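1-pyrroline-5-carboxylate dehydrogenase (PDB 1UZB) probably oxidises the open-chain glutamate semialdehyde form of 1-pyrroline-5-carboxylate to glutamate, using a nicotinamide cofactor, as a member of the aldehyde dehydrogenase family. Local coordinates at residues A[84-98]-A[195-207]. Residues are numbered along the deposited sequence; the frame is centred on the assembly and turned at random.
Sequences WKAFKTWKDWPQEDR and VGPVAVGNTVIAK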
ATOM      1  N   TRP A  84      16.649  -2.523 -36.545  1.00  6.38           N
ATOM      2  CA  TRP A  84      17.733  -2.190 -35.630  1.00  7.10           C
ATOM      3  C   TRP A  84      17.970  -0.691 -35.587  1.00  7.35           C
ATOM      4  O   TRP A  84      18.272  -0.131 -34.535  1.00  8.32           O
ATOM      5  CB  TRP A  84      19.026  -2.911 -36.015  1.00  7.30           C
ATOM      6  CG  TRP A  84      19.078  -4.309 -35.488  1.00  7.24           C
ATOM      7  CD1 TRP A  84      19.002  -5.463 -36.209  1.00  7.25           C
ATOM      8  CD2 TRP A  84      19.179  -4.700 -34.112  1.00  6.34           C
ATOM      9  NE1 TRP A  84      19.046  -6.551 -35.369  1.00  7.87           N
ATOM     10  CE2 TRP A  84      19.155  -6.111 -34.077  1.00  7.08           C
ATOM     11  CE3 TRP A  84      19.289  -3.994 -32.905  1.00  6.22           C
ATOM     12  CZ2 TRP A  84      19.236  -6.834 -32.882  1.00  7.13           C
ATOM     13  CZ3 TRP A  84      19.372  -4.719 -31.710  1.00  6.71           C
ATOM     14  CH2 TRP A  84      19.344  -6.125 -31.713  1.00  6.75           C
ATOM     15  N   LYS A  85      17.832  -0.036 -36.734  1.00  7.53           N
ATOM     16  CA  LYS A  85      18.016   1.407 -36.781  1.00  9.20           C
ATOM     17  C   LYS A  85      16.937   2.073 -35.926  1.00  8.53           C
ATOM     18  O   LYS A  85      17.208   3.018 -35.184  1.00  9.35           O
ATOM     19  CB  LYS A  85      17.931   1.901 -38.227  1.00 11.97           C
ATOM     20  CG  LYS A  85      18.209   3.382 -38.393  1.00 15.34           C
ATOM     21  CD  LYS A  85      18.168   3.786 -39.854  1.00 18.24           C
ATOM     22  CE  LYS A  85      18.488   5.261 -40.019  1.00 20.26           C
ATOM     23  NZ  LYS A  85      19.851   5.582 -39.513  1.00 23.52           N
ATOM     24  N   ALA A  86      15.711   1.566 -36.021  1.00  7.93           N
ATOM     25  CA  ALA A  86      14.603   2.115 -35.249  1.00  7.57           C
ATOM     26  C   ALA A  86      14.792   1.856 -33.755  1.00  7.08           C
ATOM     27  O   ALA A  86      14.508   2.721 -32.919  1.00  6.65           O
ATOM     28  CB  ALA A  86      13.288   1.507 -35.725  1.00  8.00           C
ATOM     29  N   PHE A  87      15.278   0.667 -33.421  1.00  6.53           N
ATOM     30  CA  PHE A  87      15.495   0.298 -32.027  1.00  6.55           C
ATOM     31  C   PHE A  87      16.355   1.317 -31.285  1.00  7.31           C
ATOM     32  O   PHE A  87      16.078   1.644 -30.130  1.00  6.85           O
ATOM     33  CB  PHE A  87      16.154  -1.079 -31.946  1.00  5.61           C
ATOM     34  CG  PHE A  87      16.468  -1.518 -30.544  1.00  5.86           C
ATOM     35  CD1 PHE A  87      15.448  -1.840 -29.652  1.00  5.79           C
ATOM     36  CD2 PHE A  87      17.786  -1.610 -30.113  1.00  5.92           C
ATOM     37  CE1 PHE A  87      15.743  -2.251 -28.350  1.00  5.69           C
ATOM     38  CE2 PHE A  87      18.092  -2.019 -28.816  1.00  7.19           C
ATOM     39  CZ  PHE A  87      17.070  -2.339 -27.934  1.00  6.95           C
ATOM     40  N   LYS A  88      17.391   1.818 -31.954  1.00  7.77           N
ATOM     41  CA  LYS A  88      18.302   2.784 -31.342  1.00  9.53           C
ATOM     42  C   LYS A  88      17.602   3.956 -30.670  1.00  9.05           C
ATOM     43  O   LYS A  88      18.047   4.426 -29.623  1.00 10.72           O
ATOM     44  CB  LYS A  88      19.300   3.318 -32.375  1.00 13.23           C
ATOM     45  CG  LYS A  88      20.426   2.355 -32.708  1.00 18.81           C
ATOM     46  CD  LYS A  88      21.409   2.975 -33.692  1.00 22.76           C
ATOM     47  CE  LYS A  88      22.597   2.059 -33.945  1.00 24.20           C
ATOM     48  NZ  LYS A  88      22.178   0.732 -34.475  1.00 27.30           N
ATOM     49  N   THR A  89      16.515   4.434 -31.270  1.00  8.40           N
ATOM     50  CA  THR A  89      15.777   5.553 -30.692  1.00  8.27           C
ATOM     51  C   THR A  89      14.478   5.138 -29.999  1.00  7.45           C
ATOM     52  O   THR A  89      14.098   5.731 -28.995  1.00  8.05           O
ATOM     53  CB  THR A  89      15.459   6.633 -31.753  1.00  8.96           C
ATOM     54  OG1 THR A  89      14.800   6.035 -32.877  1.00 11.95           O
ATOM     55  CG2 THR A  89      16.742   7.312 -32.214  1.00 11.50           C
ATOM     56  N   TRP A  90      13.808   4.115 -30.525  1.00  6.85           N
ATOM     57  CA  TRP A  90      12.554   3.638 -29.942  1.00  6.70           C
ATOM     58  C   TRP A  90      12.748   3.173 -28.497  1.00  6.36           C
ATOM     59  O   TRP A  90      11.886   3.390 -27.641  1.00  6.27           O
ATOM     60  CB  TRP A  90      11.995   2.499 -30.804  1.00  5.75           C
ATOM     61  CG  TRP A  90      10.714   1.876 -30.309  1.00  4.76           C
ATOM     62  CD1 TRP A  90      10.539   0.583 -29.896  1.00  5.09           C
ATOM     63  CD2 TRP A  90       9.425   2.500 -30.227  1.00  6.48           C
ATOM     64  NE1 TRP A  90       9.223   0.363 -29.566  1.00  6.12           N
ATOM     65  CE2 TRP A  90       8.516   1.521 -29.760  1.00  6.18           C
ATOM     66  CE3 TRP A  90       8.948   3.789 -30.505  1.00  6.85           C
ATOM     67  CZ2 TRP A  90       7.159   1.791 -29.564  1.00  7.44           C
ATOM     68  CZ3 TRP A  90       7.596   4.057 -30.313  1.00  7.13           C
ATOM     69  CH2 TRP A  90       6.719   3.059 -29.846  1.00  6.50           C
ATOM     70  N   LYS A  91      13.886   2.546 -28.224  1.00  6.96           N
ATOM     71  CA  LYS A  91      14.170   2.059 -26.879  1.00  7.39           C
ATOM     72  C   LYS A  91      14.276   3.211 -25.882  1.00  7.03           C
ATOM     73  O   LYS A  91      14.090   3.006 -24.680  1.00  8.06           O
ATOM     74  CB  LYS A  91      15.478   1.264 -26.868  1.00  7.88           C
ATOM     75  CG  LYS A  91      16.721   2.126 -27.040  1.00  9.80           C
ATOM     76  CD  LYS A  91      17.977   1.277 -27.152  1.00 11.07           C
ATOM     77  CE  LYS A  91      19.217   2.151 -27.229  1.00 14.42           C
ATOM     78  NZ  LYS A  91      19.422   2.934 -25.981  1.00 15.66           N
ATOM     79  N   ASP A  92      14.577   4.411 -26.379  1.00  8.39           N
ATOM     80  CA  ASP A  92      14.722   5.583 -25.515  1.00  8.49           C
ATOM     81  C   ASP A  92      13.438   6.379 -25.283  1.00  9.12           C
ATOM     82  O   ASP A  92      13.430   7.328 -24.501  1.00 10.01           O
ATOM     83  CB  ASP A  92      15.805   6.526 -26.053  1.00 12.00           C
ATOM     84  CG  ASP A  92      17.193   5.918 -25.997  1.00 13.50           C
ATOM     85  OD1 ASP A  92      17.447   5.076 -25.110  1.00 14.59           O
ATOM     86  OD2 ASP A  92      18.038   6.298 -26.835  1.00 18.17           O
ATOM     87  N   TRP A  93      12.363   6.019 -25.975  1.00  8.36           N
ATOM     88  CA  TRP A  93      11.090   6.706 -25.777  1.00  9.15           C
ATOM     89  C   TRP A  93      10.620   6.477 -24.345  1.00  9.71           C
ATOM     90  O   TRP A  93      10.778   5.379 -23.806  1.00 10.17           O
ATOM     91  CB  TRP A  93      10.005   6.132 -26.694  1.00  7.72           C
ATOM     92  CG  TRP A  93       9.927   6.702 -28.069  1.00  7.98           C
ATOM     93  CD1 TRP A  93      10.958   6.889 -28.946  1.00  8.17           C
ATOM     94  CD2 TRP A  93       8.735   7.090 -28.763  1.00  7.94           C
ATOM     95  NE1 TRP A  93      10.480   7.364 -30.143  1.00 10.13           N
ATOM     96  CE2 TRP A  93       9.119   7.497 -30.058  1.00  9.28           C
ATOM     97  CE3 TRP A  93       7.378   7.128 -28.414  1.00  9.85           C
ATOM     98  CZ2 TRP A  93       8.193   7.939 -31.010  1.00  8.71           C
ATOM     99  CZ3 TRP A  93       6.458   7.566 -29.359  1.00 11.03           C
ATOM    100  CH2 TRP A  93       6.872   7.966 -30.642  1.00  9.33           C
ATOM    101  N   PRO A  94      10.058   7.509 -23.700  1.00  8.23           N
ATOM    102  CA  PRO A  94       9.581   7.289 -22.333  1.00  7.95           C
ATOM    103  C   PRO A  94       8.478   6.240 -22.461  1.00  6.85           C
ATOM    104  O   PRO A  94       7.753   6.223 -23.460  1.00  6.23           O
ATOM    105  CB  PRO A  94       9.020   8.652 -21.940  1.00  8.47           C
ATOM    106  CG  PRO A  94       9.906   9.603 -22.688  1.00  8.67           C
ATOM    107  CD  PRO A  94      10.039   8.942 -24.046  1.00  8.12           C
ATOM    108  N   GLN A  95       8.346   5.369 -21.468  1.00  5.70           N
ATOM    109  CA  GLN A  95       7.319   4.337 -21.544  1.00  5.71           C
ATOM    110  C   GLN A  95       5.930   4.948 -21.716  1.00  6.41           C
ATOM    111  O   GLN A  95       5.090   4.402 -22.432  1.00  5.87           O
ATOM    112  CB  GLN A  95       7.351   3.444 -20.301  1.00  5.76           C
ATOM    113  CG  GLN A  95       6.358   2.285 -20.366  1.00  6.30           C
ATOM    114  CD  GLN A  95       6.548   1.434 -21.609  1.00  5.41           C
ATOM    115  OE1 GLN A  95       7.610   0.844 -21.815  1.00  7.52           O
ATOM    116  NE2 GLN A  95       5.520   1.369 -22.444  1.00  5.93           N
ATOM    117  N   GLU A  96       5.686   6.091 -21.079  1.00  6.15           N
ATOM    118  CA  GLU A  96       4.383   6.738 -21.197  1.00  6.20           C
ATOM    119  C   GLU A  96       4.051   7.062 -22.655  1.00  6.03           C
ATOM    120  O   GLU A  96       2.891   6.966 -23.078  1.00  5.97           O
ATOM    121  CB  GLU A  96       4.341   8.018 -20.359  1.00  7.36           C
ATOM    122  CG  GLU A  96       4.303   7.788 -18.847  1.00  9.25           C
ATOM    123  CD  GLU A  96       5.654   7.430 -18.253  1.00 10.40           C
ATOM    124  OE1 GLU A  96       5.696   7.111 -17.044  1.00 12.82           O
ATOM    125  OE2 GLU A  96       6.669   7.476 -18.977  1.00 10.36           O
ATOM    126  N   ASP A  97       5.076   7.438 -23.415  1.00  5.46           N
ATOM    127  CA  ASP A  97       4.924   7.773 -24.830  1.00  6.43           C
ATOM    128  C   ASP A  97       4.623   6.530 -25.667  1.00  5.58           C
ATOM    129  O   ASP A  97       3.760   6.557 -26.546  1.00  5.31           O
ATOM    130  CB  ASP A  97       6.197   8.449 -25.361  1.00  7.80           C
ATOM    131  CG  ASP A  97       6.395   9.855 -24.818  1.00 10.43           C
ATOM    132  OD1 ASP A  97       5.732  10.233 -23.831  1.00 11.95           O
ATOM    133  OD2 ASP A  97       7.236  10.585 -25.385  1.00 11.99           O
ATOM    134  N   ARG A  98       5.335   5.438 -25.399  1.00  4.88           N
ATOM    135  CA  ARG A  98       5.091   4.208 -26.146  1.00  5.67           C
ATOM    136  C   ARG A  98       3.701   3.665 -25.828  1.00  4.98           C
ATOM    137  O   ARG A  98       2.988   3.193 -26.718  1.00  5.08           O
ATOM    138  CB  ARG A  98       6.152   3.149 -25.815  1.00  5.53           C
ATOM    139  CG  ARG A  98       7.544   3.459 -26.371  1.00  5.69           C
ATOM    140  CD  ARG A  98       8.461   2.239 -26.305  1.00  6.02           C
ATOM    141  NE  ARG A  98       8.738   1.860 -24.924  1.00  6.86           N
ATOM    142  CZ  ARG A  98       9.894   2.076 -24.305  1.00  6.65           C
ATOM    143  NH1 ARG A  98      10.903   2.655 -24.941  1.00  8.90           N
ATOM    144  NH2 ARG A  98      10.028   1.752 -23.026  1.00  8.63           N
ATOM    145  N   VAL A 195       2.710  -6.282 -30.497  1.00  5.04           N
ATOM    146  CA  VAL A 195       2.648  -5.143 -29.590  1.00  6.45           C
ATOM    147  C   VAL A 195       3.209  -5.369 -28.195  1.00  5.43           C
ATOM    148  O   VAL A 195       3.606  -4.411 -27.538  1.00  6.16           O
ATOM    149  CB  VAL A 195       1.199  -4.566 -29.492  1.00  7.64           C
ATOM    150  CG1 VAL A 195       0.700  -4.184 -30.881  1.00  8.96           C
ATOM    151  CG2 VAL A 195       0.260  -5.563 -28.841  1.00  9.25           C
ATOM    152  N   GLY A 196       3.252  -6.616 -27.738  1.00  5.40           N
ATOM    153  CA  GLY A 196       3.813  -6.882 -26.422  1.00  5.92           C
ATOM    154  C   GLY A 196       5.280  -6.478 -26.415  1.00  5.12           C
ATOM    155  O   GLY A 196       5.699  -5.629 -25.622  1.00  6.06           O
ATOM    156  N   PRO A 197       6.097  -7.073 -27.298  1.00  4.80           N
ATOM    157  CA  PRO A 197       7.523  -6.726 -27.353  1.00  4.89           C
ATOM    158  C   PRO A 197       7.757  -5.246 -27.667  1.00  4.50           C
ATOM    159  O   PRO A 197       8.616  -4.596 -27.068  1.00  4.54           O
ATOM    160  CB  PRO A 197       8.053  -7.630 -28.463  1.00  5.86           C
ATOM    161  CG  PRO A 197       7.165  -8.839 -28.362  1.00  6.88           C
ATOM    162  CD  PRO A 197       5.800  -8.238 -28.152  1.00  6.23           C
ATOM    163  N   VAL A 198       6.984  -4.718 -28.606  1.00  4.61           N
ATOM    164  CA  VAL A 198       7.112  -3.325 -29.020  1.00  4.35           C
ATOM    165  C   VAL A 198       6.775  -2.334 -27.906  1.00  5.28           C
ATOM    166  O   VAL A 198       7.417  -1.294 -27.781  1.00  4.55           O
ATOM    167  CB  VAL A 198       6.213  -3.045 -30.253  1.00  5.05           C
ATOM    168  CG1 VAL A 198       6.078  -1.547 -30.499  1.00  7.13           C
ATOM    169  CG2 VAL A 198       6.807  -3.726 -31.477  1.00  5.91           C
ATOM    170  N   ALA A 199       5.780  -2.664 -27.092  1.00  5.13           N
ATOM    171  CA  ALA A 199       5.360  -1.780 -26.010  1.00  5.20           C
ATOM    172  C   ALA A 199       6.500  -1.381 -25.082  1.00  5.05           C
ATOM    173  O   ALA A 199       6.586  -0.225 -24.653  1.00  5.71           O
ATOM    174  CB  ALA A 199       4.249  -2.440 -25.204  1.00  6.13           C
ATOM    175  N   VAL A 200       7.377  -2.329 -24.777  1.00  4.67           N
ATOM    176  CA  VAL A 200       8.481  -2.055 -23.873  1.00  5.01           C
ATOM    177  C   VAL A 200       9.785  -1.628 -24.539  1.00  4.84           C
ATOM    178  O   VAL A 200      10.827  -1.570 -23.882  1.00  6.06           O
ATOM    179  CB  VAL A 200       8.748  -3.262 -22.938  1.00  5.27           C
ATOM    180  CG1 VAL A 200       7.542  -3.490 -22.036  1.00  7.15           C
ATOM    181  CG2 VAL A 200       9.058  -4.508 -23.757  1.00  6.82           C
ATOM    182  N   GLY A 201       9.743  -1.342 -25.839  1.00  4.24           N
ATOM    183  CA  GLY A 201      10.945  -0.857 -26.497  1.00  4.71           C
ATOM    184  C   GLY A 201      11.641  -1.698 -27.543  1.00  4.75           C
ATOM    185  O   GLY A 201      12.670  -1.279 -28.069  1.00  4.98           O
ATOM    186  N   ASN A 202      11.119  -2.881 -27.844  1.00  4.24           N
ATOM    187  CA  ASN A 202      11.732  -3.722 -28.867  1.00  4.31           C
ATOM    188  C   ASN A 202      11.150  -3.337 -30.221  1.00  4.60           C
ATOM    189  O   ASN A 202      10.175  -2.582 -30.300  1.00  5.51           O
ATOM    190  CB  ASN A 202      11.416  -5.196 -28.603  1.00  4.32           C
ATOM    191  CG  ASN A 202      11.989  -5.695 -27.298  1.00  3.71           C
ATOM    192  OD1 ASN A 202      13.182  -5.978 -27.197  1.00  4.47           O
ATOM    193  ND2 ASN A 202      11.139  -5.803 -26.283  1.00  5.01           N
ATOM    194  N   THR A 203      11.759  -3.842 -31.289  1.00  4.14           N
ATOM    195  CA  THR A 203      11.248  -3.605 -32.633  1.00  5.07           C
ATOM    196  C   THR A 203      10.992  -4.993 -33.213  1.00  5.14           C
ATOM    197  O   THR A 203      11.640  -5.972 -32.821  1.00  5.74           O
ATOM    198  CB  THR A 203      12.217  -2.783 -33.501  1.00  5.10           C
ATOM    199  OG1 THR A 203      13.473  -3.459 -33.607  1.00  5.57           O
ATOM    200  CG2 THR A 203      12.416  -1.401 -32.886  1.00  5.71           C
ATOM    201  N   VAL A 204      10.042  -5.079 -34.138  1.00  5.31           N
ATOM    202  CA  VAL A 204       9.637  -6.365 -34.678  1.00  5.97           C
ATOM    203  C   VAL A 204       9.479  -6.489 -36.188  1.00  5.91           C
ATOM    204  O   VAL A 204       9.088  -5.541 -36.874  1.00  6.96           O
ATOM    205  CB  VAL A 204       8.279  -6.770 -34.022  1.00  5.72           C
ATOM    206  CG1 VAL A 204       7.656  -7.964 -34.730  1.00  7.62           C
ATOM    207  CG2 VAL A 204       8.489  -7.070 -32.550  1.00  6.81           C
ATOM    208  N   ILE A 205       9.809  -7.676 -36.687  1.00  6.12           N
ATOM    209  CA  ILE A 205       9.618  -8.027 -38.088  1.00  6.11           C
ATOM    210  C   ILE A 205       8.569  -9.133 -37.958  1.00  6.47           C
ATOM    211  O   ILE A 205       8.824 -10.168 -37.344  1.00  6.96           O
ATOM    212  CB  ILE A 205      10.889  -8.602 -38.739  1.00  7.69           C
ATOM    213  CG1 ILE A 205      12.003  -7.554 -38.720  1.00  8.47           C
ATOM    214  CG2 ILE A 205      10.587  -9.014 -40.173  1.00  9.24           C
ATOM    215  CD1 ILE A 205      13.316  -8.052 -39.296  1.00 11.98           C
ATOM    216  N   ALA A 206       7.383  -8.904 -38.510  1.00  6.67           N
ATOM    217  CA  ALA A 206       6.305  -9.878 -38.400  1.00  7.52           C
ATOM    218  C   ALA A 206       5.997 -10.632 -39.678  1.00  7.36           C
ATOM    219  O   ALA A 206       5.829 -10.031 -40.743  1.00  7.89           O
ATOM    220  CB  ALA A 206       5.039  -9.187 -37.897  1.00  8.42           C
ATOM    221  N   LYS A 207       5.935 -11.955 -39.565  1.00  7.00           N
ATOM    222  CA  LYS A 207       5.604 -12.802 -40.697  1.00  9.42           C
ATOM    223  C   LYS A 207       4.221 -13.383 -40.449  1.00  8.94           C
ATOM    224  O   LYS A 207       4.038 -14.222 -39.566  1.00  8.35           O
ATOM    225  CB  LYS A 207       6.595 -13.957 -40.859  1.00 10.65           C
ATOM    226  CG  LYS A 207       6.311 -14.770 -42.122  1.00 14.67           C
ATOM    227  CD  LYS A 207       6.656 -16.241 -41.981  1.00 19.72           C
ATOM    228  CE  LYS A 207       6.150 -17.018 -43.191  1.00 21.55           C
ATOM    229  NZ  LYS A 207       6.410 -18.480 -43.088  1.00 24.13           N
TER
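Trp-90, Gln-95 and Arg-98 donate to carbonyl oxygens at the C-terminal end of helix 188-199, where a Schellman motif with Gly-201 at C-prime turns the chain into strand 203-207. Trp-90 NE1 donates to a lone pair of Val-198 O (3.0 Å), which also accepts from Gly-201 N; the indole rim at CZ2 packs on Val-198 CG1. Ala-199 O is gripped from opposite faces of its plane, by Gln-95 NE2 at 2.9 Å and by Arg-98 NE at 3.0 Å. A bend at chi3 (-66°) turns the guanidinium so that one face lies against the peptide of Val-200 and Gly-201, while its edge serves its own segment: NH2 binds Gln-95 OE1 (2.9 Å, nearly straight at 168°) and NH1 binds Trp-90 O at 3.0 Å. Arg-98 thus ties the turn 90-93 to the start of helix 95-111, and its CD lies over one face of the Trp-90 indole, toward the rim. Gly-201 O, buried with no hydrogen-bond partner, sits at the edge of the Phe-87 ring, 3.2 Å from CE1. Thr-203 sets CG2 against the backbone of Phe-87, 3.6 Å from its N, while OG1 bonds to Ala-83 O. Strand 203-207 belongs to the sheet that includes strand 165-180. The positive guanidinium, close to a helix C-terminus, would be expected to interact favourably with the helix dipole, and paired donors leave the carbonyls of Val-198 and Ala-199 satisfied inside the protein.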